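Local coordinates for protein SGNH-hydrolase family esterase (Altererythrobacter indicus, PDB 7C2A) that is an esterase of the SGNH-hydrolase family that hydrolyses ester bonds, with lysophospholipids among its possible substrates, at residues R6-F11 against I40-I45; Q95-I100 against G132-L137. All blocks are in the same frame, centred on the assembly; numbering follows the deposited sequence.

Interaction 1: residues R6-F11 against I40-I45; sequences RVILAF and INARII. With ACT (acetate ion), chain G.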
loop_
_atom_site.group_PDB
_atom_site.type_symbol
_atom_site.label_atom_id
_atom_site.label_comp_id
_atom_site.label_asym_id
_atom_site.label_seq_id
_atom_site.Cartn_x
_atom_site.Cartn_y
_atom_site.Cartn_z
ATOM N N ARG A 6 -4.563 20.183 -11.612
ATOM C CA ARG A 6 -3.368 19.920 -10.820
ATOM C C ARG A 6 -3.001 18.444 -10.893
ATOM O O ARG A 6 -3.836 17.570 -10.642
ATOM C CB ARG A 6 -3.611 20.280 -9.355
ATOM C CG ARG A 6 -4.332 21.601 -9.131
ATOM C CD ARG A 6 -3.479 22.803 -9.556
ATOM N NE ARG A 6 -2.113 22.739 -9.039
ATOM C CZ ARG A 6 -1.773 23.074 -7.795
ATOM N NH1 ARG A 6 -2.685 23.489 -6.925
ATOM N NH2 ARG A 6 -0.504 22.972 -7.411
ATOM N N VAL A 7 -1.739 18.157 -11.170
ATOM C CA VAL A 7 -1.301 16.788 -11.393
ATOM C C VAL A 7 -0.759 16.192 -10.101
ATOM O O VAL A 7 0.163 16.742 -9.487
ATOM C CB VAL A 7 -0.269 16.733 -12.523
ATOM C CG1 VAL A 7 0.234 15.322 -12.712
ATOM C CG2 VAL A 7 -0.886 17.281 -13.816
ATOM N N ILE A 8 -1.321 15.057 -9.693
ATOM C CA ILE A 8 -0.895 14.346 -8.493
ATOM C C ILE A 8 -0.524 12.929 -8.896
ATOM O O ILE A 8 -1.283 12.269 -9.606
ATOM C CB ILE A 8 -2.003 14.315 -7.422
ATOM C CG1 ILE A 8 -2.426 15.739 -7.040
ATOM C CG2 ILE A 8 -1.547 13.511 -6.203
ATOM C CD1 ILE A 8 -3.626 15.807 -6.110
ATOM N N LEU A 9 0.648 12.469 -8.461
ATOM C CA LEU A 9 1.054 11.085 -8.683
ATOM C C LEU A 9 0.643 10.232 -7.487
ATOM O O LEU A 9 1.057 10.511 -6.362
ATOM C CB LEU A 9 2.570 11.028 -8.850
ATOM C CG LEU A 9 3.135 9.621 -9.035
ATOM C CD1 LEU A 9 2.642 9.010 -10.342
ATOM C CD2 LEU A 9 4.661 9.615 -8.995
ATOM N N ALA A 10 -0.159 9.200 -7.726
ATOM C CA ALA A 10 -0.522 8.227 -6.695
ATOM C C ALA A 10 0.335 6.986 -6.922
ATOM O O ALA A 10 0.038 6.160 -7.785
ATOM C CB ALA A 10 -2.018 7.922 -6.752
ATOM N N PHE A 11 1.423 6.868 -6.157
ATOM C CA PHE A 11 2.444 5.845 -6.372
ATOM C C PHE A 11 2.299 4.806 -5.269
ATOM O O PHE A 11 2.670 5.071 -4.124
ATOM C CB PHE A 11 3.824 6.502 -6.341
ATOM C CG PHE A 11 4.939 5.615 -6.819
ATOM C CD1 PHE A 11 5.097 5.334 -8.165
ATOM C CD2 PHE A 11 5.848 5.059 -5.918
ATOM C CE1 PHE A 11 6.137 4.515 -8.619
ATOM C CE2 PHE A 11 6.892 4.248 -6.357
ATOM C CZ PHE A 11 7.034 3.972 -7.703
ATOM N N ILE A 40 -10.299 22.064 -5.657
ATOM C CA ILE A 40 -9.172 21.573 -6.446
ATOM C C ILE A 40 -9.693 20.719 -7.587
ATOM O O ILE A 40 -10.433 19.758 -7.364
ATOM C CB ILE A 40 -8.203 20.746 -5.577
ATOM C CG1 ILE A 40 -7.545 21.634 -4.528
ATOM C CG2 ILE A 40 -7.154 20.037 -6.445
ATOM C CD1 ILE A 40 -6.936 20.866 -3.366
ATOM N N ASN A 41 -9.269 21.046 -8.816
ATOM C CA ASN A 41 -9.435 20.170 -9.969
ATOM C C ASN A 41 -8.107 19.458 -10.166
ATOM O O ASN A 41 -7.125 20.074 -10.598
ATOM C CB ASN A 41 -9.801 20.957 -11.223
ATOM C CG ASN A 41 -11.264 21.335 -11.261
ATOM O OD1 ASN A 41 -12.138 20.513 -10.987
ATOM N ND2 ASN A 41 -11.538 22.589 -11.593
ATOM N N ALA A 42 -8.070 18.174 -9.829
ATOM C CA ALA A 42 -6.868 17.364 -9.931
ATOM C C ALA A 42 -7.013 16.337 -11.042
ATOM O O ALA A 42 -8.120 15.910 -11.390
ATOM C CB ALA A 42 -6.593 16.643 -8.611
ATOM N N ARG A 43 -5.880 15.965 -11.614
ATOM C CA ARG A 43 -5.754 14.778 -12.441
ATOM C C ARG A 43 -4.803 13.885 -11.669
ATOM O O ARG A 43 -3.624 14.220 -11.517
ATOM C CB ARG A 43 -5.165 15.112 -13.807
ATOM C CG ARG A 43 -4.935 13.878 -14.655
ATOM C CD ARG A 43 -4.594 14.200 -16.105
ATOM N NE ARG A 43 -3.246 14.733 -16.317
ATOM C CZ ARG A 43 -2.133 14.001 -16.333
ATOM N NH1 ARG A 43 -2.183 12.694 -16.107
ATOM N NH2 ARG A 43 -0.964 14.579 -16.576
ATOM N N ILE A 44 -5.316 12.793 -11.128
ATOM C CA ILE A 44 -4.497 11.909 -10.317
ATOM C C ILE A 44 -4.040 10.751 -11.180
ATOM O O ILE A 44 -4.857 9.963 -11.674
ATOM C CB ILE A 44 -5.226 11.442 -9.052
ATOM C CG1 ILE A 44 -5.694 12.670 -8.264
ATOM C CG2 ILE A 44 -4.281 10.583 -8.217
ATOM C CD1 ILE A 44 -6.196 12.377 -6.867
ATOM N N ILE A 45 -2.724 10.662 -11.361
ATOM C CA ILE A 45 -2.093 9.561 -12.077
ATOM C C ILE A 45 -2.150 8.342 -11.176
ATOM O O ILE A 45 -1.549 8.330 -10.094
ATOM C CB ILE A 45 -0.625 9.888 -12.383
ATOM C CG1 ILE A 45 -0.459 11.215 -13.108
ATOM C CG2 ILE A 45 0.032 8.752 -13.151
ATOM C CD1 ILE A 45 0.896 11.823 -12.832
HETATM C C ACT G . -5.593 24.813 -6.227
HETATM O O ACT G . -4.720 25.155 -5.381
HETATM O OXT ACT G . -5.515 23.939 -7.133
HETATM C CH3 ACT G . -6.963 25.558 -6.149
#

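Interaction 2: residues Q95-I100 against G132-L137; sequences QNLSGI and GIYPYL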
loop_
_atom_site.group_PDB
_atom_site.type_symbol
_atom_site.label_atom_id
_atom_site.label_comp_id
_atom_site.label_asym_id
_atom_site.label_seq_id
_atom_site.Cartn_x
_atom_site.Cartn_y
_atom_site.Cartn_z
ATOM N N GLN A 95 15.020 1.401 3.638
ATOM C CA GLN A 95 16.046 1.787 2.675
ATOM C C GLN A 95 15.460 1.960 1.282
ATOM O O GLN A 95 15.793 2.915 0.575
ATOM C CB GLN A 95 17.131 0.718 2.643
ATOM C CG GLN A 95 17.900 0.542 3.938
ATOM C CD GLN A 95 18.495 -0.856 4.081
ATOM O OE1 GLN A 95 18.700 -1.566 3.091
ATOM N NE2 GLN A 95 18.767 -1.258 5.319
ATOM N N ASN A 96 14.590 1.037 0.871
ATOM C CA ASN A 96 13.987 1.143 -0.453
ATOM C C ASN A 96 13.099 2.375 -0.554
ATOM O O ASN A 96 13.164 3.122 -1.542
ATOM C CB ASN A 96 13.184 -0.121 -0.759
ATOM C CG ASN A 96 14.044 -1.353 -0.898
ATOM O OD1 ASN A 96 15.246 -1.262 -1.173
ATOM N ND2 ASN A 96 13.434 -2.514 -0.732
ATOM N N LEU A 97 12.277 2.612 0.470
ATOM C CA LEU A 97 11.451 3.814 0.479
ATOM C C LEU A 97 12.307 5.069 0.477
ATOM O O LEU A 97 11.952 6.065 -0.165
ATOM C CB LEU A 97 10.521 3.804 1.690
ATOM C CG LEU A 97 9.257 2.964 1.524
ATOM C CD1 LEU A 97 8.652 2.591 2.866
ATOM C CD2 LEU A 97 8.231 3.684 0.664
ATOM N N SER A 98 13.452 5.037 1.174
ATOM C CA SER A 98 14.356 6.184 1.157
ATOM C C SER A 98 14.800 6.507 -0.263
ATOM O O SER A 98 14.881 7.677 -0.642
ATOM C CB SER A 98 15.579 5.903 2.035
ATOM O OG SER A 98 15.249 5.828 3.402
ATOM N N GLY A 99 15.103 5.480 -1.058
ATOM C CA GLY A 99 15.501 5.718 -2.435
ATOM C C GLY A 99 14.389 6.331 -3.267
ATOM O O GLY A 99 14.646 7.182 -4.120
ATOM N N ILE A 100 13.142 5.915 -3.030
ATOM C CA ILE A 100 12.003 6.521 -3.723
ATOM C C ILE A 100 11.874 7.994 -3.354
ATOM O O ILE A 100 11.722 8.867 -4.222
ATOM C CB ILE A 100 10.705 5.757 -3.409
ATOM C CG1 ILE A 100 10.794 4.324 -3.931
ATOM C CG2 ILE A 100 9.501 6.483 -4.006
ATOM C CD1 ILE A 100 9.735 3.409 -3.365
ATOM N N GLY A 132 7.573 1.995 12.744
ATOM C CA GLY A 132 8.387 3.182 12.947
ATOM C C GLY A 132 9.091 3.696 11.706
ATOM O O GLY A 132 9.631 4.807 11.736
ATOM N N ILE A 133 9.111 2.933 10.613
ATOM C CA ILE A 133 9.851 3.432 9.451
ATOM C C ILE A 133 9.175 4.655 8.850
ATOM O O ILE A 133 9.852 5.532 8.308
ATOM C CB ILE A 133 10.148 2.346 8.395
ATOM C CG1 ILE A 133 8.905 1.974 7.581
ATOM C CG2 ILE A 133 10.800 1.131 9.034
ATOM C CD1 ILE A 133 9.167 0.952 6.479
ATOM N N TYR A 134 7.843 4.753 8.957
ATOM C CA TYR A 134 7.137 5.841 8.284
ATOM C C TYR A 134 7.371 7.194 8.948
ATOM O O TYR A 134 7.710 8.159 8.239
ATOM C CB TYR A 134 5.656 5.480 8.090
ATOM C CG TYR A 134 5.515 4.284 7.171
ATOM C CD1 TYR A 134 5.503 4.440 5.790
ATOM C CD2 TYR A 134 5.453 2.991 7.679
ATOM C CE1 TYR A 134 5.436 3.350 4.940
ATOM C CE2 TYR A 134 5.376 1.895 6.840
ATOM C CZ TYR A 134 5.372 2.082 5.472
ATOM O OH TYR A 134 5.302 0.970 4.674
ATOM N N PRO A 135 7.222 7.348 10.269
ATOM C CA PRO A 135 7.588 8.638 10.875
ATOM C C PRO A 135 9.046 8.987 10.670
ATOM O O PRO A 135 9.380 10.168 10.499
ATOM C CB PRO A 135 7.237 8.462 12.360
ATOM C CG PRO A 135 6.296 7.330 12.413
ATOM C CD PRO A 135 6.611 6.438 11.258
ATOM N N TYR A 136 9.928 7.990 10.659
ATOM C CA TYR A 136 11.334 8.259 10.403
ATOM C C TYR A 136 11.523 8.854 9.012
ATOM O O TYR A 136 12.230 9.857 8.837
ATOM C CB TYR A 136 12.142 6.971 10.548
ATOM C CG TYR A 136 13.572 7.127 10.107
ATOM C CD1 TYR A 136 14.540 7.595 10.988
ATOM C CD2 TYR A 136 13.957 6.808 8.816
ATOM C CE1 TYR A 136 15.850 7.747 10.590
ATOM C CE2 TYR A 136 15.272 6.958 8.408
ATOM C CZ TYR A 136 16.205 7.427 9.305
ATOM O OH TYR A 136 17.513 7.575 8.904
ATOM N N LEU A 137 10.910 8.235 8.001
ATOM C CA LEU A 137 11.066 8.705 6.628
ATOM C C LEU A 137 10.459 10.085 6.436
ATOM O O LEU A 137 11.027 10.923 5.723
ATOM C CB LEU A 137 10.403 7.722 5.670
ATOM C CG LEU A 137 11.097 6.372 5.513
ATOM C CD1 LEU A 137 10.121 5.341 4.943
ATOM C CD2 LEU A 137 12.334 6.500 4.630
#

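Interaction 1: residues R6-F11 against I40-I45
Residues 6-11 and 42-45 run in parallel, their strand axes 4.6 Å apart at closest and turned by 23°, and the register pairs Arg6 with Ala42, Val7 with Arg43, Ile8 with Ile44 and Leu9 with Ile45. Five backbone hydrogen bonds hold it, from Arg6 N to Asn41 O (2.8 Å) at one end to Ala10 N to Ile45 O at the other. On the face carrying Val7 and Leu9, Ile45 reaches both neighbours with separate branches: its CD1 meets Val7 CG1 at 3.6 Å and its CG2 meets Leu9 CD1 at 3.8 Å. This fork follows from CG1 lying anti to the carbonyl carbon (chi1 -54°) and CG2 anti to the backbone N. Arg43 lies alongside Val7, whose CG1 covers one face of the guanidinium, while NH2 makes a salt bridge to Asp70. The two strands and the helix 27-35 between them make up the first beta-alpha-beta crossover of the parallel sheet; that helix covers the other face, touching Ile8, Ala10 and Ile44. There Ile44 CG2 approaches Ala10 CB at 3.8 Å, and Ile8 CD1 extends to Ala42 CB at 4.0 Å. Arg6 bends away at chi2 and chi3; its NE pairs with Glu73, and NH1 donates to OXT of an acetate, probably from the crystallisation liquor, at 2.9 Å.

Interaction 2: residues Q95-I100 against G132-L137
The hydroxyl of Ser98 is held from its own helix and pressed from the other: OG donates to the backbone O of Arg94, one turn earlier, and lies 3.2 Å from Leu137 CD2. With OG beside the backbone N (chi1 -68°), the hydroxyl points back along its helix to that carbonyl, so its polar need is met although a methyl group sits close against it. No hydrogen bond joins the two segments, and the remaining contacts are apolar. Leu97 and Leu137 cross at about a right angle, Leu137 CD1 coming within 3.6 Å of Leu97 CB and the other methyl of Leu137 turning to Ser98. The same Leu97 presents CD1 to Ile133 CD1 at 4.0 Å and to Tyr134 CE1 at 3.9 Å. The axes of segments 95-100 and 133-137 come no closer than 10.7 Å, with a crossing angle of -32°, which agrees with a join made chiefly by side chains. Both belong to one helical layer of the alpha/beta/alpha sandwich, and Tyr134 and Leu137 also touch Leu113 of the sheet strand 111-114. Ile133 CG1 lies 3.5 Å above one face of the Tyr134 ring, toward its rim. At the far end of that ring OH is hydrogen-bonded to the backbone O of Leu79, a second fixed point for the tyrosine that meets Leu97.

How the interactions relate
Interaction 1 closes before interaction 2 opens along the chain, and their centres lie 22 Å apart. The first joins strands 42-48 and 6-12, respectively the edge strand and its neighbour in the five-stranded parallel sheet; the second joins two helices packed on a face of that sheet. They meet directly where Phe11 CE2 lies 4.2 Å from Ile100 CG2. Two further elements bridge them: helix 54-66 touches Leu9 and Phe11 as well as Leu97 and Ile100, and Leu79 contacts Phe11, Leu97 and Ile100. The sheet and this helical layer are thus continuous in the region where strand 6-12 runs into the GDSL sequence motif of the family.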